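PDB 5D2I: 4-oxalocrotonate decarboxylase NahK from Pseudomonas putida, which catalyses the decarboxylation of (3E)-2-oxohex-3-enedioate to 2-oxopent-4-enoate and carbon dioxide, probably with the help of a bound divalent metal ion, in aromatic hydrocarbon breakdown. Local coordinates for residues A[115-120]-A[140-145]; A[178-183]-A[259-264]; A[106-111]-A[146-151]; A[95-100]-A[172-177]. The protein carries 1 engineered substitution. All blocks are in the same frame, centred on the assembly; numbering follows the deposited sequence.

Interaction 1: A[115-120]-A[140-145]; sequences AEISVV and DYVIPT. With CA (calcium ion), chain C.
Glu116, Ser118 and Val120 form hydrogen-bonded antiparallel pairs with Thr145, Ile143 and Tyr141, the segment axes running 151° apart and 4.3 Å from each other at their closest. The two strands are neighbours in the mixed beta-sheet of the FAA-hydrolase fold, and a classic beta bulge interrupts the regular pairing at Val120, Asp140 and Tyr141 both facing it. There Val120 O accepts a bond from Asp140 N and a long, weak one from Tyr141 N. The ring of Tyr141 is folded back beside Val120, because its CG sits between the backbone N and the carbonyl carbon (chi1 52°); Val120 CB lies over one ring face, a CH-pi contact 3.9 Å from the centroid. Val120 CG2 also meets Ile143 CD1 at 3.6 Å. On the other face of the sheet Ile117 CG1 packs on Val142 CB at 3.9 Å, and helix 213-226 covers Ile117 and Val119. The buried hydroxyls form a short hydrogen-bond chain: Ser118 OG donates to Thr145 OG1 (2.7 Å), which donates to Ile143 O. That carbonyl also takes Ser118 N, the two donors arriving from opposite faces of its plane. Glu116 lies on the same face as Ser118 but extends away from the partner strand to the metal site it shares with Glu114 and Glu147. Its OE2 binds the calcium ion at 2.2 Å, while OE1 accepts a bond from a calcium-bound water at 2.7 Å.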
loop_
_atom_site.group_PDB
_atom_site.type_symbol
_atom_site.label_atom_id
_atom_site.label_comp_id
_atom_site.label_asym_id
_atom_site.label_seq_id
_atom_site.Cartn_x
_atom_site.Cartn_y
_atom_site.Cartn_z
ATOM N N ALA A 115 -6.727 -5.977 4.990
ATOM C CA ALA A 115 -7.281 -6.782 3.913
ATOM C C ALA A 115 -7.507 -5.857 2.741
ATOM O O ALA A 115 -8.103 -4.792 2.895
ATOM C CB ALA A 115 -8.590 -7.384 4.345
ATOM N N GLU A 116 -7.017 -6.249 1.573
ATOM C CA GLU A 116 -7.167 -5.431 0.382
ATOM C C GLU A 116 -7.540 -6.291 -0.793
ATOM O O GLU A 116 -7.397 -7.510 -0.771
ATOM C CB GLU A 116 -5.854 -4.698 0.078
ATOM C CG GLU A 116 -5.295 -4.028 1.307
ATOM C CD GLU A 116 -4.414 -2.845 1.028
ATOM O OE1 GLU A 116 -4.298 -2.412 -0.142
ATOM O OE2 GLU A 116 -3.837 -2.336 2.004
ATOM N N ILE A 117 -8.029 -5.638 -1.835
ATOM C CA ILE A 117 -8.167 -6.301 -3.110
ATOM C C ILE A 117 -7.197 -5.656 -4.083
ATOM O O ILE A 117 -7.107 -4.424 -4.178
ATOM C CB ILE A 117 -9.613 -6.269 -3.618
ATOM C CG1 ILE A 117 -9.746 -7.170 -4.843
ATOM C CG2 ILE A 117 -10.064 -4.834 -3.926
ATOM C CD1 ILE A 117 -9.542 -8.641 -4.503
ATOM N N SER A 118 -6.401 -6.480 -4.754
ATOM C CA SER A 118 -5.457 -5.941 -5.699
ATOM C C SER A 118 -5.987 -6.190 -7.092
ATOM O O SER A 118 -6.864 -7.021 -7.287
ATOM C CB SER A 118 -4.090 -6.609 -5.536
ATOM O OG SER A 118 -3.574 -6.347 -4.244
ATOM N N VAL A 119 -5.473 -5.446 -8.057
ATOM C CA VAL A 119 -5.760 -5.750 -9.444
ATOM C C VAL A 119 -4.451 -5.906 -10.194
ATOM O O VAL A 119 -3.412 -5.403 -9.768
ATOM C CB VAL A 119 -6.585 -4.618 -10.099
ATOM C CG1 VAL A 119 -7.888 -4.427 -9.356
ATOM C CG2 VAL A 119 -5.796 -3.327 -10.098
ATOM N N VAL A 120 -4.507 -6.631 -11.304
ATOM C CA VAL A 120 -3.439 -6.600 -12.274
ATOM C C VAL A 120 -4.095 -6.046 -13.519
ATOM O O VAL A 120 -5.186 -6.469 -13.887
ATOM C CB VAL A 120 -2.827 -7.981 -12.507
ATOM C CG1 VAL A 120 -1.977 -8.006 -13.784
ATOM C CG2 VAL A 120 -1.972 -8.373 -11.321
ATOM N N ASP A 140 -7.317 -6.756 -15.581
ATOM C CA ASP A 140 -7.183 -8.139 -16.040
ATOM C C ASP A 140 -7.882 -9.031 -15.036
ATOM O O ASP A 140 -8.813 -9.770 -15.361
ATOM C CB ASP A 140 -5.710 -8.538 -16.123
ATOM C CG ASP A 140 -5.477 -9.722 -17.031
ATOM O OD1 ASP A 140 -6.462 -10.386 -17.413
ATOM O OD2 ASP A 140 -4.303 -9.985 -17.381
ATOM N N TYR A 141 -7.428 -8.957 -13.798
ATOM C CA TYR A 141 -8.042 -9.762 -12.764
ATOM C C TYR A 141 -7.754 -9.144 -11.428
ATOM O O TYR A 141 -6.917 -8.244 -11.315
ATOM C CB TYR A 141 -7.525 -11.201 -12.809
ATOM C CG TYR A 141 -6.019 -11.316 -12.793
ATOM C CD1 TYR A 141 -5.291 -11.315 -13.977
ATOM C CD2 TYR A 141 -5.331 -11.450 -11.597
ATOM C CE1 TYR A 141 -3.914 -11.420 -13.962
ATOM C CE2 TYR A 141 -3.962 -11.558 -11.575
ATOM C CZ TYR A 141 -3.260 -11.548 -12.758
ATOM O OH TYR A 141 -1.893 -11.661 -12.726
ATOM N N VAL A 142 -8.450 -9.639 -10.414
ATOM C CA VAL A 142 -8.286 -9.132 -9.072
ATOM C C VAL A 142 -7.616 -10.198 -8.229
ATOM O O VAL A 142 -7.690 -11.387 -8.547
ATOM C CB VAL A 142 -9.640 -8.733 -8.469
ATOM C CG1 VAL A 142 -10.332 -7.763 -9.403
ATOM C CG2 VAL A 142 -10.510 -9.959 -8.256
ATOM N N ILE A 143 -6.928 -9.761 -7.177
ATOM C CA ILE A 143 -6.171 -10.660 -6.318
ATOM C C ILE A 143 -6.364 -10.282 -4.857
ATOM O O ILE A 143 -5.968 -9.183 -4.436
ATOM C CB ILE A 143 -4.651 -10.571 -6.576
ATOM C CG1 ILE A 143 -4.320 -10.703 -8.056
ATOM C CG2 ILE A 143 -3.896 -11.620 -5.739
ATOM C CD1 ILE A 143 -4.247 -9.365 -8.750
ATOM N N PRO A 144 -6.962 -11.190 -4.068
ATOM C CA PRO A 144 -7.060 -10.955 -2.629
ATOM C C PRO A 144 -5.670 -10.752 -2.074
ATOM O O PRO A 144 -4.790 -11.583 -2.294
ATOM C CB PRO A 144 -7.642 -12.267 -2.107
ATOM C CG PRO A 144 -8.475 -12.769 -3.257
ATOM C CD PRO A 144 -7.644 -12.431 -4.470
ATOM N N THR A 145 -5.463 -9.643 -1.383
ATOM C CA THR A 145 -4.136 -9.333 -0.879
ATOM C C THR A 145 -4.234 -8.750 0.503
ATOM O O THR A 145 -5.040 -7.862 0.745
ATOM C CB THR A 145 -3.452 -8.303 -1.755
ATOM O OG1 THR A 145 -3.502 -8.746 -3.116
ATOM C CG2 THR A 145 -1.982 -8.141 -1.328
HETATM CA CA CA C . -2.589 -0.652 2.593
HETATM O O HOH W 1 -2.578 -0.325 0.252
HETATM O O HOH W 2 -4.267 1.021 2.623
#

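Interaction 2: A[178-183]-A[259-264]. With CA (calcium ion), chain D.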
loop_
_atom_site.group_PDB
_atom_site.type_symbol
_atom_site.label_atom_id
_atom_site.label_comp_id
_atom_site.label_asym_id
_atom_site.label_seq_id
_atom_site.Cartn_x
_atom_site.Cartn_y
_atom_site.Cartn_z
ATOM N N ARG A 178 -8.493 -16.819 -4.884
ATOM C CA ARG A 178 -8.651 -17.032 -6.308
ATOM C C ARG A 178 -8.482 -15.713 -7.037
ATOM O O ARG A 178 -8.938 -14.675 -6.559
ATOM C CB ARG A 178 -10.031 -17.612 -6.605
ATOM C CG ARG A 178 -10.267 -17.891 -8.081
ATOM C CD ARG A 178 -11.549 -18.700 -8.281
ATOM N NE ARG A 178 -12.726 -17.967 -7.819
ATOM C CZ ARG A 178 -13.477 -17.202 -8.606
ATOM N NH1 ARG A 178 -13.170 -17.074 -9.886
ATOM N NH2 ARG A 178 -14.527 -16.560 -8.112
ATOM N N MET A 179 -7.803 -15.746 -8.177
ATOM C CA MET A 179 -7.681 -14.551 -8.988
ATOM C C MET A 179 -8.802 -14.556 -10.001
ATOM O O MET A 179 -8.882 -15.434 -10.859
ATOM C CB MET A 179 -6.320 -14.485 -9.675
ATOM C CG MET A 179 -5.181 -14.259 -8.685
ATOM S SD MET A 179 -3.585 -14.380 -9.495
ATOM C CE MET A 179 -2.498 -14.367 -8.069
ATOM N N ALA A 180 -9.680 -13.573 -9.888
ATOM C CA ALA A 180 -10.897 -13.589 -10.679
ATOM C C ALA A 180 -10.927 -12.411 -11.624
ATOM O O ALA A 180 -10.379 -11.350 -11.334
ATOM C CB ALA A 180 -12.119 -13.576 -9.778
ATOM N N SER A 181 -11.574 -12.623 -12.766
ATOM C CA SER A 181 -11.840 -11.565 -13.717
ATOM C C SER A 181 -12.846 -10.603 -13.112
ATOM O O SER A 181 -13.620 -10.970 -12.225
ATOM C CB SER A 181 -12.426 -12.162 -15.000
ATOM O OG SER A 181 -11.671 -13.275 -15.441
ATOM N N LEU A 182 -12.857 -9.371 -13.607
ATOM C CA LEU A 182 -13.745 -8.349 -13.072
ATOM C C LEU A 182 -15.212 -8.707 -13.293
ATOM O O LEU A 182 -16.083 -8.283 -12.537
ATOM C CB LEU A 182 -13.421 -7.005 -13.714
ATOM C CG LEU A 182 -13.632 -5.757 -12.875
ATOM C CD1 LEU A 182 -12.858 -5.877 -11.585
ATOM C CD2 LEU A 182 -13.199 -4.536 -13.667
ATOM N N GLU A 183 -15.476 -9.500 -14.329
ATOM C CA GLU A 183 -16.829 -9.954 -14.641
ATOM C C GLU A 183 -17.429 -10.761 -13.499
ATOM O O GLU A 183 -18.643 -10.780 -13.316
ATOM C CB GLU A 183 -16.841 -10.802 -15.923
ATOM C CG GLU A 183 -16.497 -10.042 -17.207
ATOM C CD GLU A 183 -15.007 -9.774 -17.354
ATOM O OE1 GLU A 183 -14.218 -10.415 -16.633
ATOM O OE2 GLU A 183 -14.624 -8.920 -18.184
ATOM N N GLN A 259 -15.136 -12.998 -0.065
ATOM C CA GLN A 259 -16.288 -13.714 -0.540
ATOM C C GLN A 259 -16.139 -14.099 -1.987
ATOM O O GLN A 259 -15.845 -13.299 -2.764
ATOM C CB GLN A 259 -17.575 -12.970 -0.288
ATOM C CG GLN A 259 -17.755 -11.794 -1.158
ATOM C CD GLN A 259 -19.059 -11.065 -0.891
ATOM O OE1 GLN A 259 -19.945 -11.584 -0.278
ATOM N NE2 GLN A 259 -19.139 -9.902 -1.315
ATOM N N GLY A 260 -16.305 -15.361 -2.275
ATOM C CA GLY A 260 -16.179 -15.877 -3.626
ATOM C C GLY A 260 -14.756 -16.010 -4.146
ATOM O O GLY A 260 -14.551 -16.479 -5.270
ATOM N N LEU A 261 -13.771 -15.612 -3.344
ATOM C CA LEU A 261 -12.384 -15.590 -3.819
ATOM C C LEU A 261 -11.407 -16.279 -2.888
ATOM O O LEU A 261 -10.203 -16.024 -2.955
ATOM C CB LEU A 261 -11.902 -14.153 -4.030
ATOM C CG LEU A 261 -12.702 -13.281 -4.987
ATOM C CD1 LEU A 261 -12.126 -11.882 -5.016
ATOM C CD2 LEU A 261 -12.676 -13.916 -6.374
ATOM N N GLY A 262 -11.907 -17.134 -2.010
ATOM C CA GLY A 262 -11.027 -17.857 -1.120
ATOM C C GLY A 262 -10.491 -16.986 -0.008
ATOM O O GLY A 262 -11.120 -15.999 0.392
ATOM N N SER A 263 -9.317 -17.349 0.491
ATOM C CA SER A 263 -8.772 -16.691 1.655
ATOM C C SER A 263 -7.279 -16.464 1.533
ATOM O O SER A 263 -6.589 -17.095 0.730
ATOM C CB SER A 263 -9.064 -17.523 2.900
ATOM O OG SER A 263 -8.373 -18.758 2.832
ATOM N N VAL A 264 -6.790 -15.548 2.350
ATOM C CA VAL A 264 -5.378 -15.257 2.418
ATOM C C VAL A 264 -4.993 -15.435 3.868
ATOM O O VAL A 264 -5.624 -14.861 4.754
ATOM C CB VAL A 264 -5.102 -13.817 2.025
ATOM C CG1 VAL A 264 -3.618 -13.553 2.067
ATOM C CG2 VAL A 264 -5.659 -13.530 0.622
HETATM CA CA CA D . -6.011 -19.407 1.013
HETATM O O HOH W 3 -4.824 -19.348 3.194
#
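Arg178 holds the loop at 259-262, which leads into strand 263-268, by two hydrogen bonds, one from its backbone and one from its side chain. Arg178 N donates to Leu261 O at 2.7 Å. The side chain leaves with CG anti to the backbone N (chi1 -179°) and bends at chi3, which turns the guanidinium back to the preceding carbonyl of the loop: NH2 donates to Gly260 O at 2.8 Å, with the oxygen at the edge of the guanidinium and near its plane. The apolar part centres on Leu261, whose side chain crosses that of Arg178 at about a right angle. Its CD2 lies over one guanidinium face, 3.7 Å from Arg178 NH2, and presses on Ala180 CB at 3.5 Å, tighter than an ordinary carbon contact. Leu261 belongs to a classic beta bulge, in which it and Gly262 both face Tyr258. Beyond the bulge, Ser263 O binds a second calcium ion at 2.4 Å, a site completed in part by Asp99. Arg178 NH1 forms a salt bridge with Glu184. The guanidinium thus joins a neutral carbonyl of the 259-262 loop to a carboxylate of its own loop, and this pairing probably compensates its positive charge and limits its rotation.

Interaction 3: A[106-111]-A[146-151]. With CA (calcium ion), chain C; EDO (1,2-ethanediol), chain E.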
loop_
_atom_site.group_PDB
_atom_site.type_symbol
_atom_site.label_atom_id
_atom_site.label_comp_id
_atom_site.label_asym_id
_atom_site.label_seq_id
_atom_site.Cartn_x
_atom_site.Cartn_y
_atom_site.Cartn_z
ATOM N N SER A 106 10.679 -10.346 13.320
ATOM C CA SER A 106 11.955 -9.796 13.753
ATOM C C SER A 106 12.476 -8.807 12.715
ATOM O O SER A 106 13.365 -8.002 12.991
ATOM C CB SER A 106 12.981 -10.893 14.008
ATOM O OG SER A 106 13.407 -11.471 12.795
ATOM N N LYS A 107 11.916 -8.865 11.514
ATOM C CA LYS A 107 12.308 -7.945 10.459
ATOM C C LYS A 107 11.304 -6.808 10.354
ATOM O O LYS A 107 11.385 -5.970 9.462
ATOM C CB LYS A 107 12.406 -8.688 9.132
ATOM C CG LYS A 107 13.318 -9.895 9.203
ATOM C CD LYS A 107 13.578 -10.476 7.822
ATOM C CE LYS A 107 14.756 -11.432 7.889
ATOM N NZ LYS A 107 15.793 -10.895 8.820
ATOM N N LEU A 108 10.361 -6.780 11.286
ATOM C CA LEU A 108 9.316 -5.760 11.291
ATOM C C LEU A 108 9.372 -4.994 12.605
ATOM O O LEU A 108 9.932 -5.486 13.589
ATOM C CB LEU A 108 7.944 -6.410 11.110
ATOM C CG LEU A 108 7.807 -7.278 9.860
ATOM C CD1 LEU A 108 6.415 -7.879 9.745
ATOM C CD2 LEU A 108 8.135 -6.446 8.617
ATOM N N ILE A 109 8.784 -3.801 12.622
ATOM C CA ILE A 109 8.884 -2.897 13.767
ATOM C C ILE A 109 7.634 -2.975 14.638
ATOM O O ILE A 109 7.692 -3.297 15.826
ATOM C CB ILE A 109 9.081 -1.452 13.281
ATOM C CG1 ILE A 109 10.372 -1.368 12.463
ATOM C CG2 ILE A 109 9.124 -0.474 14.461
ATOM C CD1 ILE A 109 10.458 -0.148 11.572
ATOM N N HIS A 110 6.492 -2.687 14.032
ATOM C CA HIS A 110 5.223 -2.740 14.741
ATOM C C HIS A 110 4.129 -2.931 13.712
ATOM O O HIS A 110 3.304 -2.040 13.487
ATOM C CB HIS A 110 5.008 -1.470 15.560
ATOM C CG HIS A 110 5.476 -0.212 14.894
ATOM N ND1 HIS A 110 5.817 0.922 15.598
ATOM C CD2 HIS A 110 5.646 0.105 13.578
ATOM C CE1 HIS A 110 6.181 1.875 14.762
ATOM N NE2 HIS A 110 6.086 1.405 13.530
ATOM N N PRO A 111 4.119 -4.103 13.078
ATOM C CA PRO A 111 3.317 -4.315 11.867
ATOM C C PRO A 111 1.826 -4.417 12.134
ATOM O O PRO A 111 1.382 -4.809 13.216
ATOM C CB PRO A 111 3.832 -5.659 11.348
ATOM C CG PRO A 111 4.293 -6.378 12.591
ATOM C CD PRO A 111 4.897 -5.299 13.451
ATOM N N VAL A 146 -3.405 -9.254 1.405
ATOM C CA VAL A 146 -3.334 -8.693 2.734
ATOM C C VAL A 146 -2.027 -7.923 2.832
ATOM O O VAL A 146 -0.952 -8.490 2.627
ATOM C CB VAL A 146 -3.374 -9.795 3.782
ATOM C CG1 VAL A 146 -3.147 -9.219 5.168
ATOM C CG2 VAL A 146 -4.725 -10.498 3.725
ATOM N N GLU A 147 -2.106 -6.634 3.135
ATOM C CA GLU A 147 -0.875 -5.892 3.282
ATOM C C GLU A 147 -0.406 -6.018 4.694
ATOM O O GLU A 147 -1.213 -6.044 5.617
ATOM C CB GLU A 147 -1.012 -4.408 2.942
ATOM C CG GLU A 147 0.366 -3.810 2.709
ATOM C CD GLU A 147 0.357 -2.374 2.239
ATOM O OE1 GLU A 147 -0.695 -1.707 2.329
ATOM O OE2 GLU A 147 1.424 -1.912 1.779
ATOM N N VAL A 148 0.903 -6.126 4.865
ATOM C CA VAL A 148 1.469 -5.875 6.174
ATOM C C VAL A 148 2.071 -4.487 6.075
ATOM O O VAL A 148 2.981 -4.262 5.280
ATOM C CB VAL A 148 2.558 -6.860 6.528
ATOM C CG1 VAL A 148 3.042 -6.597 7.955
ATOM C CG2 VAL A 148 2.017 -8.277 6.417
ATOM N N ILE A 149 1.533 -3.546 6.841
ATOM C CA ILE A 149 2.101 -2.211 6.863
ATOM C C ILE A 149 2.905 -2.059 8.122
ATOM O O ILE A 149 2.603 -2.670 9.145
ATOM C CB ILE A 149 1.034 -1.121 6.816
ATOM C CG1 ILE A 149 -0.082 -1.405 7.817
ATOM C CG2 ILE A 149 0.448 -1.023 5.414
ATOM C CD1 ILE A 149 -1.078 -0.271 7.902
ATOM N N ASP A 150 3.930 -1.230 8.052
ATOM C CA ASP A 150 4.837 -1.120 9.168
ATOM C C ASP A 150 5.519 0.211 9.022
ATOM O O ASP A 150 6.582 0.299 8.420
ATOM C CB ASP A 150 5.877 -2.229 9.097
ATOM C CG ASP A 150 6.611 -2.420 10.402
ATOM O OD1 ASP A 150 6.042 -2.093 11.463
ATOM O OD2 ASP A 150 7.774 -2.890 10.384
ATOM N N SER A 151 4.899 1.247 9.570
ATOM C CA SER A 151 5.486 2.573 9.515
ATOM C C SER A 151 6.836 2.560 10.195
ATOM O O SER A 151 6.985 2.022 11.294
ATOM C CB SER A 151 4.588 3.589 10.204
ATOM O OG SER A 151 5.247 4.841 10.292
HETATM CA CA CA C . -2.589 -0.652 2.593
HETATM C C1 EDO E . 1.315 0.768 10.329
HETATM O O1 EDO E . 1.414 2.169 10.601
HETATM C C2 EDO E . 1.914 -0.020 11.487
HETATM O O2 EDO E . 3.174 0.576 11.841
HETATM O O HOH W 1 -2.578 -0.325 0.252
HETATM O O HOH W 2 -4.267 1.021 2.623
#
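The side chain of Asp150 swings out with CG anti to the backbone N (chi1 -164°), bringing its carboxylate against the amides of Ile109 and His110, while His110 takes the cramped rotamer between its N and carbonyl carbon (chi1 38°), which turns its ring edge to Ser151. In this FAA-hydrolase fold the contact fastens the loop leading into strand 112-121 to the end of strand 139-149. At that ring edge His110 NE2 donates to Ser151 O; the modelled separation of 2.5 Å is unusually short and its exact length doubtful. The His110 ring stands almost perpendicular to the carboxylate, the planes 87° apart, and one ring face is covered by CG2 of the adjacent Ile109. Next to the polar cluster, Val148 CG1 touches Pro111 CB at 3.6 Å and Leu108 CD1 at 4.0 Å. Earlier in the strand, Glu147 OE1 binds the calcium ion shared with Glu114 and Glu116, and its OE2 is paired with Lys69, a residue of the 2-oxoglutarate site. A 1,2-ethanediol, probably from the crystallisation liquor, accepts a bond from Ser151 N through its O2. The carboxylate of Asp150 grips two successive amides, which fixes its rotation: Ile109 N donates to Asp150 OD2 at 2.6 Å and His110 N to Asp150 OD1 at 2.7 Å, each oxygen using its syn lone pair.

Interaction 4: A[95-100]-A[172-177]. With CA (calcium ion), chain D; EDO (1,2-ethanediol), chain H.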
loop_
_atom_site.group_PDB
_atom_site.type_symbol
_atom_site.label_atom_id
_atom_site.label_comp_id
_atom_site.label_asym_id
_atom_site.label_seq_id
_atom_site.Cartn_x
_atom_site.Cartn_y
_atom_site.Cartn_z
ATOM N N PHE A 95 8.881 -7.963 -0.581
ATOM C CA PHE A 95 7.724 -7.714 0.272
ATOM C C PHE A 95 6.761 -8.883 0.151
ATOM O O PHE A 95 5.911 -9.086 1.014
ATOM C CB PHE A 95 6.944 -6.466 -0.148
ATOM C CG PHE A 95 7.653 -5.160 0.085
ATOM C CD1 PHE A 95 8.956 -5.112 0.575
ATOM C CD2 PHE A 95 6.989 -3.963 -0.174
ATOM C CE1 PHE A 95 9.583 -3.888 0.785
ATOM C CE2 PHE A 95 7.615 -2.741 0.020
ATOM C CZ PHE A 95 8.908 -2.704 0.500
ATOM N N SER A 96 6.855 -9.617 -0.951
ATOM C CA SER A 96 5.836 -10.613 -1.259
ATOM C C SER A 96 5.875 -11.806 -0.314
ATOM O O SER A 96 6.936 -12.365 -0.046
ATOM C CB SER A 96 5.974 -11.103 -2.693
ATOM O OG SER A 96 4.878 -11.951 -3.015
ATOM N N VAL A 97 4.701 -12.180 0.181
ATOM C CA VAL A 97 4.540 -13.330 1.063
ATOM C C VAL A 97 3.499 -14.216 0.413
ATOM O O VAL A 97 2.467 -13.718 -0.056
ATOM C CB VAL A 97 4.030 -12.877 2.438
ATOM C CG1 VAL A 97 3.793 -14.065 3.343
ATOM C CG2 VAL A 97 5.024 -11.919 3.063
ATOM N N PRO A 98 3.770 -15.523 0.343
ATOM C CA PRO A 98 2.786 -16.395 -0.307
ATOM C C PRO A 98 1.636 -16.670 0.648
ATOM O O PRO A 98 1.780 -16.478 1.850
ATOM C CB PRO A 98 3.580 -17.661 -0.581
ATOM C CG PRO A 98 4.598 -17.697 0.538
ATOM C CD PRO A 98 4.946 -16.268 0.831
ATOM N N ASP A 99 0.494 -17.080 0.105
ATOM C CA ASP A 99 -0.676 -17.410 0.899
ATOM C C ASP A 99 -0.306 -18.524 1.867
ATOM O O ASP A 99 0.250 -19.555 1.460
ATOM C CB ASP A 99 -1.798 -17.854 -0.040
ATOM C CG ASP A 99 -3.091 -18.128 0.673
ATOM O OD1 ASP A 99 -3.215 -17.781 1.865
ATOM O OD2 ASP A 99 -3.990 -18.706 0.031
ATOM N N GLY A 100 -0.596 -18.302 3.146
ATOM C CA GLY A 100 -0.251 -19.248 4.189
ATOM C C GLY A 100 1.205 -19.141 4.595
ATOM O O GLY A 100 1.703 -19.967 5.364
ATOM N N ARG A 172 5.281 -5.710 3.629
ATOM C CA ARG A 172 4.966 -7.025 3.087
ATOM C C ARG A 172 3.590 -6.978 2.475
ATOM O O ARG A 172 2.755 -6.144 2.834
ATOM C CB ARG A 172 4.977 -8.111 4.163
ATOM C CG ARG A 172 6.259 -8.229 4.955
ATOM C CD ARG A 172 7.356 -8.924 4.175
ATOM N NE ARG A 172 8.518 -9.108 5.037
ATOM C CZ ARG A 172 9.512 -8.233 5.155
ATOM N NH1 ARG A 172 9.510 -7.115 4.441
ATOM N NH2 ARG A 172 10.514 -8.486 5.988
ATOM N N PHE A 173 3.351 -7.865 1.530
ATOM C CA PHE A 173 1.994 -8.074 1.068
ATOM C C PHE A 173 1.834 -9.555 0.837
ATOM O O PHE A 173 2.771 -10.245 0.436
ATOM C CB PHE A 173 1.673 -7.243 -0.177
ATOM C CG PHE A 173 2.445 -7.645 -1.403
ATOM C CD1 PHE A 173 3.730 -7.169 -1.622
ATOM C CD2 PHE A 173 1.876 -8.485 -2.343
ATOM C CE1 PHE A 173 4.439 -7.536 -2.763
ATOM C CE2 PHE A 173 2.578 -8.865 -3.477
ATOM C CZ PHE A 173 3.858 -8.393 -3.687
ATOM N N ILE A 174 0.650 -10.047 1.149
ATOM C CA ILE A 174 0.388 -11.467 1.073
ATOM C C ILE A 174 -0.726 -11.629 0.070
ATOM O O ILE A 174 -1.810 -11.084 0.260
ATOM C CB ILE A 174 -0.110 -12.008 2.419
ATOM C CG1 ILE A 174 0.772 -11.498 3.567
ATOM C CG2 ILE A 174 -0.143 -13.533 2.386
ATOM C CD1 ILE A 174 0.052 -11.511 4.935
ATOM N N THR A 175 -0.469 -12.340 -1.020
ATOM C CA THR A 175 -1.523 -12.569 -1.998
ATOM C C THR A 175 -2.053 -13.969 -1.789
ATOM O O THR A 175 -1.352 -14.837 -1.286
ATOM C CB THR A 175 -1.018 -12.431 -3.434
ATOM O OG1 THR A 175 0.057 -13.353 -3.647
ATOM C CG2 THR A 175 -0.540 -11.010 -3.694
ATOM N N GLY A 176 -3.292 -14.204 -2.166
ATOM C CA GLY A 176 -3.832 -15.533 -2.012
ATOM C C GLY A 176 -5.220 -15.545 -2.575
ATOM O O GLY A 176 -5.612 -14.603 -3.266
ATOM N N GLY A 177 -5.954 -16.610 -2.283
ATOM C CA GLY A 177 -7.295 -16.772 -2.803
ATOM C C GLY A 177 -7.302 -16.898 -4.304
ATOM O O GLY A 177 -6.251 -17.063 -4.936
HETATM CA CA CA D . -6.011 -19.407 1.013
HETATM C C1 EDO H . -0.225 -17.290 -3.140
HETATM O O1 EDO H . 0.449 -16.101 -2.725
HETATM C C2 EDO H . 0.498 -18.480 -2.540
HETATM O O2 EDO H . 0.001 -19.714 -3.062
HETATM O O HOH W 4 2.441 -12.723 -2.378
HETATM O O HOH W 3 -4.824 -19.348 3.194
#
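Phe95 opens the contact through its carbonyl: Phe95 O accepts from Phe173 N at 2.9 Å, the first rung of a short parallel pairing, and Phe95 CB meets the edge of the Phe173 ring. Ser96, paired with Phe173, lays its CA over a face of that ring, a CH-pi contact 4.0 Å from the centroid. The ring reaches there because Phe173 CG is placed between the backbone N and the carbonyl carbon (chi1 67°), folding it across toward the neighbouring strand. Ser96 OG is joined through one water to Val97 O and Thr175 OG1. At Val97 the amide donates to Phe173 O at 2.7 Å, whereas the bond from Thr175 N to Val97 O is weak, and that oxygen also accepts from the water. The Val97 side chain lies alongside that of Ile174, Val97 CB to Ile174 CG1 3.7 Å, and Val97 CG2 meets Arg172 CD at 4.0 Å, the two side chains crossing at about a right angle. Pro98 O then touches Ile174 CG2. At Asp99 the regular pairing has ended but the chains stay close: Asp99 CB packs against Gly176 CA at 3.7 Å, and Asp99 OD2 binds a calcium ion at 2.4 Å. Asp99 OD1 is held by Ser265 N and by a calcium-bound water, so both carboxylate oxygens are engaged, and Ser263 O is a further ligand of the ion. Strand 96-97 thus lies along one side of strand 170-175, whose other side pairs with strand 139-149; Phe173 and Thr175 pack on strand 236-238, and Ile174 faces strand 263-268 of the second sheet.

Overall arrangement
From the N terminus, residues 95-100 open the outermost loop, which interaction 4 closes at 172-177. Within it, residues 106-111 start the loop closed by interaction 3 at 146-151, and inside that the strands of interaction 1 form the innermost closure. Interaction 2 follows in series, its 178-183 segment coming directly after 172-177 and waiting for 259-264 near the C terminus; none of the loops cross. Interactions 1, 3 and 4 all reach one sheet, interaction 3 through strand 139-149, which lies between strands 112-121 and 170-175. One calcium ion links interactions 1 and 3; the other links interactions 2 and 4, joining that sheet's edge to strand 263-268 of the second sheet.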